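Local structure of putative fimbrial subunit (Corynebacterium diphtheriae, 4HSQ) at residues K148-K153 / T264-I269; K221-K226 / I244-A249. The protein probably serves as the major pilin that builds the shaft of a cell-surface pilus, each subunit being stiffened by internal Lys-Asn isopeptide bonding. One frame throughout, in Å; residues are numbered along the deposited sequence.

Both interactions belong to the prealbumin-like, CnaB-type domain of this two-domain pilin fragment, on the same side of the chain's centre and with centres about 11 Å apart. Interaction 1 pairs the strand that enters the domain, 142-155, with strand 264-271 near its end; interaction 2, 221-226 with 244-249, is nested within the loop so closed, and helix 248-252 then leads toward strand 264-271. The two lie in different sheets that pack face to face: Ser267 OG is 3.4 Å from Ile244 CD1, and Val151 CG2 is 3.5 Å from Leu225 CD1. Side-chain packing thus joins the isopeptide-bearing strand pair to the sheet holding the Cys173-Cys224 disulfide.

Interaction 1 of 2, residues K148-K153 / T264-I269; sequences KLKVVK and TLVSEI. With CA (calcium ion), chain B.
Leu265 and Ser267 each give and take backbone hydrogen bonds with strand 148-153, forming the parallel pairing of first and last strands characteristic of a CnaB-type domain. Leu265 N donates to Lys148 O (2.9 Å) and Lys150 N to Leu265 O; the ladder continues through Ser267 N to Lys150 O at 2.8 Å, Val152 N to Ser267 O and Ile269 N to Val152 O. All five are nearly straight, with angles at hydrogen of at least 167°. At the start of its strand, Thr264 also turns its carbonyl oxygen to the calcium ion, 2.2 Å away, and a water joins the metal's shell; Ile251, Glu253, Asp260 and Asp261 complete the site.

Side chains alternate between the two faces. Over one, the Thr264 methyl CG2 rests 3.6 Å from Lys150 CB, and Val266 CG1 meets Val152 CG1 at 3.7 Å. Lys150 runs extended past Val266 to give Glu258 O a hydrogen bond through NZ, while Glu268 reaches Lys154 in a salt bridge. On the other face, turned toward strands 222-229 and 241-244, Leu149 CD1 lies beside Leu265 CD2, and Val151 CG1 packs on Ile269 CD1 at 3.8 Å. Lys153 starts with CG opposite its backbone N (chi1 -168°); the bend at chi2 (70°) brings CD to 3.4 Å from Ile269 O, and a second at chi4 precedes NZ, joined to Asn271 CG by the isopeptide bond.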
# COMPACT_ATOMS: atom_id res chain seq x y z
N LYS A 148 -8.35 0.95 -8.06
CA LYS A 148 -9.48 0.01 -8.05
C LYS A 148 -9.55 -0.74 -9.37
O LYS A 148 -9.24 -0.18 -10.42
CB LYS A 148 -10.78 0.76 -7.83
CG LYS A 148 -10.83 1.40 -6.46
CD LYS A 148 -12.26 1.79 -6.11
CE LYS A 148 -12.38 3.23 -5.72
NZ LYS A 148 -13.81 3.63 -5.61
N LEU A 149 -9.98 -2.00 -9.32
CA LEU A 149 -10.16 -2.80 -10.50
C LEU A 149 -11.64 -3.16 -10.61
O LEU A 149 -12.14 -3.93 -9.80
CB LEU A 149 -9.26 -4.06 -10.50
CG LEU A 149 -9.50 -5.02 -11.69
CD1 LEU A 149 -9.22 -4.32 -13.05
CD2 LEU A 149 -8.68 -6.28 -11.55
N LYS A 150 -12.32 -2.56 -11.60
CA LYS A 150 -13.74 -2.83 -11.83
C LYS A 150 -13.86 -3.78 -13.01
O LYS A 150 -13.30 -3.52 -14.08
CB LYS A 150 -14.49 -1.51 -12.10
CG LYS A 150 -15.95 -1.66 -12.43
CD LYS A 150 -16.59 -0.30 -12.72
CE LYS A 150 -18.04 -0.51 -13.11
NZ LYS A 150 -18.81 0.75 -13.11
N VAL A 151 -14.61 -4.86 -12.83
CA VAL A 151 -14.84 -5.82 -13.89
C VAL A 151 -16.29 -5.72 -14.34
O VAL A 151 -17.18 -5.68 -13.50
CB VAL A 151 -14.46 -7.25 -13.43
CG1 VAL A 151 -14.89 -8.30 -14.46
CG2 VAL A 151 -12.96 -7.34 -13.18
N VAL A 152 -16.53 -5.63 -15.66
CA VAL A 152 -17.91 -5.57 -16.15
C VAL A 152 -18.11 -6.78 -17.08
O VAL A 152 -17.35 -6.97 -18.02
CB VAL A 152 -18.34 -4.20 -16.76
CG1 VAL A 152 -17.27 -3.62 -17.66
CG2 VAL A 152 -19.70 -4.27 -17.46
N LYS A 153 -19.06 -7.65 -16.73
CA LYS A 153 -19.31 -8.85 -17.50
C LYS A 153 -20.40 -8.60 -18.51
O LYS A 153 -21.48 -8.18 -18.15
CB LYS A 153 -19.68 -10.02 -16.60
CG LYS A 153 -19.68 -11.36 -17.32
CD LYS A 153 -18.24 -11.74 -17.67
CE LYS A 153 -18.07 -13.03 -18.36
NZ LYS A 153 -18.94 -13.18 -19.55
N THR A 264 -9.77 4.11 -10.97
CA THR A 264 -10.32 2.80 -11.35
C THR A 264 -9.95 2.41 -12.77
O THR A 264 -10.09 3.20 -13.70
CB THR A 264 -11.87 2.80 -11.23
OG1 THR A 264 -12.24 3.39 -9.97
CG2 THR A 264 -12.49 1.39 -11.35
N LEU A 265 -9.54 1.17 -12.93
CA LEU A 265 -9.33 0.58 -14.22
C LEU A 265 -10.55 -0.29 -14.44
O LEU A 265 -10.90 -1.05 -13.54
CB LEU A 265 -8.05 -0.22 -14.27
CG LEU A 265 -7.62 -0.69 -15.66
CD1 LEU A 265 -6.11 -0.60 -15.80
CD2 LEU A 265 -8.04 -2.12 -15.91
N VAL A 266 -11.20 -0.16 -15.59
CA VAL A 266 -12.39 -0.94 -15.93
C VAL A 266 -12.00 -1.97 -16.98
O VAL A 266 -11.45 -1.63 -18.03
CB VAL A 266 -13.61 -0.07 -16.41
CG1 VAL A 266 -14.80 -0.94 -16.79
CG2 VAL A 266 -14.01 0.96 -15.37
N SER A 267 -12.28 -3.23 -16.68
CA SER A 267 -12.02 -4.37 -17.56
C SER A 267 -13.34 -4.97 -18.03
O SER A 267 -14.08 -5.47 -17.18
CB SER A 267 -11.22 -5.43 -16.79
OG SER A 267 -10.94 -6.55 -17.62
N GLU A 268 -13.65 -4.93 -19.35
CA GLU A 268 -14.89 -5.54 -19.90
C GLU A 268 -14.57 -6.91 -20.39
O GLU A 268 -13.62 -7.06 -21.15
CB GLU A 268 -15.49 -4.72 -21.06
CG GLU A 268 -16.11 -3.41 -20.66
CD GLU A 268 -17.06 -2.79 -21.67
OE1 GLU A 268 -16.97 -3.12 -22.87
OE2 GLU A 268 -17.88 -1.94 -21.24
N ILE A 269 -15.28 -7.92 -19.88
CA ILE A 269 -15.00 -9.33 -20.20
C ILE A 269 -16.26 -9.90 -20.84
O ILE A 269 -17.36 -9.73 -20.29
CB ILE A 269 -14.52 -10.12 -18.95
CG1 ILE A 269 -13.17 -9.50 -18.43
CG2 ILE A 269 -14.35 -11.63 -19.27
CD1 ILE A 269 -12.71 -9.91 -17.11
CA CA B . -9.65 4.92 -15.06
O HOH W 1 -8.58 3.33 -16.63

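Interaction 2 of 2, residues K221-K226 / I244-A249; sequences KKFCLK and IEFTRA
A short antiparallel bridge between Phe223 and Ile244 joins strand 222-229 to the end of edge strand 241-244, just before the chain turns into helix 248-252. In this hydrogen-bonded pair, Ile244 N donates to Phe223 O at 2.7 Å, whereas the return bond from Phe223 N to Ile244 O is weak at 3.3 Å. The chain then leaves the strand through an inverse gamma turn centred on Phe246. A water accepts a weak hydrogen bond from Phe246 N and donates to Lys221 O.

Phe246 CB points toward strand 222-226, and with CG anti to the backbone nitrogen (chi1 -154°) its ring takes the edge of Phe223 on its face, an offset edge-to-face pair with planes at 86° and centroids 5.9 Å apart. Phe246 CB lies at the Phe223 ring edge, 3.9 Å from CD2. Lys222 and Glu245 run alongside each other to a weak salt bridge, NZ to OE1 at 3.2 Å; their stronger ionic partners are Glu243 and Lys250, respectively.

The side chains of Leu225 and Ile244 cross at a slant, their CD1 atoms 4.0 Å apart. Leu225 and Phe246 pack against strands 142-155 and 264-271, Ile244 against Leu265 and Ser267 of the latter, while Cys224 ties the strand to 167-173 through its disulfide with Cys173, and Thr247 caps helix 248-252.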
# COMPACT_ATOMS: atom_id res chain seq x y z
N LYS A 221 5.46 -7.48 -14.99
CA LYS A 221 4.56 -7.66 -13.83
C LYS A 221 3.13 -7.21 -14.18
O LYS A 221 2.92 -6.07 -14.56
CB LYS A 221 5.12 -6.87 -12.64
CG LYS A 221 4.29 -6.95 -11.37
CD LYS A 221 5.16 -7.31 -10.18
CE LYS A 221 5.47 -6.13 -9.29
NZ LYS A 221 6.22 -6.55 -8.06
N LYS A 222 2.14 -8.13 -14.08
CA LYS A 222 0.74 -7.82 -14.36
C LYS A 222 -0.18 -8.52 -13.36
O LYS A 222 0.29 -9.32 -12.54
CB LYS A 222 0.35 -8.30 -15.77
CG LYS A 222 0.94 -7.49 -16.90
CD LYS A 222 0.91 -8.27 -18.17
CE LYS A 222 1.11 -7.33 -19.32
NZ LYS A 222 -0.20 -6.95 -19.92
N PHE A 223 -1.47 -8.22 -13.44
CA PHE A 223 -2.51 -8.96 -12.73
C PHE A 223 -3.26 -9.73 -13.79
O PHE A 223 -3.30 -9.30 -14.94
CB PHE A 223 -3.44 -8.05 -11.92
CG PHE A 223 -2.82 -7.54 -10.65
CD1 PHE A 223 -2.69 -8.37 -9.53
CD2 PHE A 223 -2.41 -6.22 -10.53
CE1 PHE A 223 -2.13 -7.90 -8.35
CE2 PHE A 223 -1.87 -5.75 -9.34
CZ PHE A 223 -1.71 -6.59 -8.27
N CYS A 224 -3.89 -10.84 -13.41
CA CYS A 224 -4.67 -11.66 -14.31
C CYS A 224 -5.99 -11.99 -13.62
O CYS A 224 -5.98 -12.36 -12.45
CB CYS A 224 -3.91 -12.93 -14.68
SG CYS A 224 -2.75 -12.72 -16.06
N LEU A 225 -7.09 -11.90 -14.33
CA LEU A 225 -8.42 -12.31 -13.84
C LEU A 225 -8.72 -13.64 -14.46
O LEU A 225 -8.64 -13.76 -15.67
CB LEU A 225 -9.51 -11.30 -14.27
CG LEU A 225 -9.43 -9.96 -13.55
CD1 LEU A 225 -10.07 -8.86 -14.38
CD2 LEU A 225 -10.10 -10.06 -12.19
N LYS A 226 -9.07 -14.63 -13.64
CA LYS A 226 -9.42 -15.96 -14.10
C LYS A 226 -10.91 -16.14 -13.89
O LYS A 226 -11.35 -16.11 -12.75
CB LYS A 226 -8.64 -17.02 -13.30
CG LYS A 226 -8.87 -18.43 -13.80
CD LYS A 226 -8.19 -19.44 -12.91
CE LYS A 226 -8.27 -20.83 -13.49
NZ LYS A 226 -7.57 -21.83 -12.64
N ILE A 244 -4.27 -7.83 -17.04
CA ILE A 244 -4.53 -6.41 -16.78
C ILE A 244 -3.20 -5.67 -16.65
O ILE A 244 -2.39 -6.05 -15.79
CB ILE A 244 -5.37 -6.29 -15.47
CG1 ILE A 244 -6.71 -7.05 -15.55
CG2 ILE A 244 -5.57 -4.83 -15.05
CD1 ILE A 244 -7.69 -6.54 -16.55
N GLU A 245 -3.02 -4.59 -17.42
CA GLU A 245 -1.84 -3.68 -17.31
C GLU A 245 -2.22 -2.63 -16.27
O GLU A 245 -2.85 -1.61 -16.60
CB GLU A 245 -1.48 -3.03 -18.67
CG GLU A 245 -1.26 -3.99 -19.82
CD GLU A 245 -0.32 -3.53 -20.93
OE1 GLU A 245 -0.05 -4.34 -21.84
OE2 GLU A 245 0.13 -2.36 -20.89
N PHE A 246 -1.95 -2.93 -15.01
CA PHE A 246 -2.41 -2.11 -13.88
C PHE A 246 -1.38 -1.05 -13.46
O PHE A 246 -0.89 -1.03 -12.34
CB PHE A 246 -2.80 -3.05 -12.74
CG PHE A 246 -3.82 -2.48 -11.80
CD1 PHE A 246 -5.13 -2.28 -12.21
CD2 PHE A 246 -3.46 -2.13 -10.50
CE1 PHE A 246 -6.08 -1.75 -11.32
CE2 PHE A 246 -4.40 -1.58 -9.63
CZ PHE A 246 -5.71 -1.43 -10.03
N THR A 247 -1.14 -0.11 -14.36
CA THR A 247 -0.19 0.99 -14.15
C THR A 247 -0.92 2.28 -13.80
O THR A 247 -2.09 2.45 -14.12
CB THR A 247 0.67 1.20 -15.40
OG1 THR A 247 -0.17 1.71 -16.45
CG2 THR A 247 1.40 -0.09 -15.84
N ARG A 248 -0.21 3.20 -13.13
CA ARG A 248 -0.75 4.52 -12.81
C ARG A 248 -1.40 5.20 -14.04
O ARG A 248 -2.52 5.72 -13.95
CB ARG A 248 0.37 5.43 -12.28
CG ARG A 248 0.85 5.06 -10.87
CD ARG A 248 2.04 5.90 -10.46
NE ARG A 248 3.20 5.69 -11.32
CZ ARG A 248 4.26 6.49 -11.34
NH1 ARG A 248 4.32 7.55 -10.54
NH2 ARG A 248 5.26 6.26 -12.18
N ALA A 249 -0.69 5.21 -15.19
CA ALA A 249 -1.15 5.85 -16.42
C ALA A 249 -2.42 5.18 -16.96
O ALA A 249 -3.37 5.90 -17.33
CB ALA A 249 -0.06 5.84 -17.47
O HOH W 2 1.11 -4.14 -15.44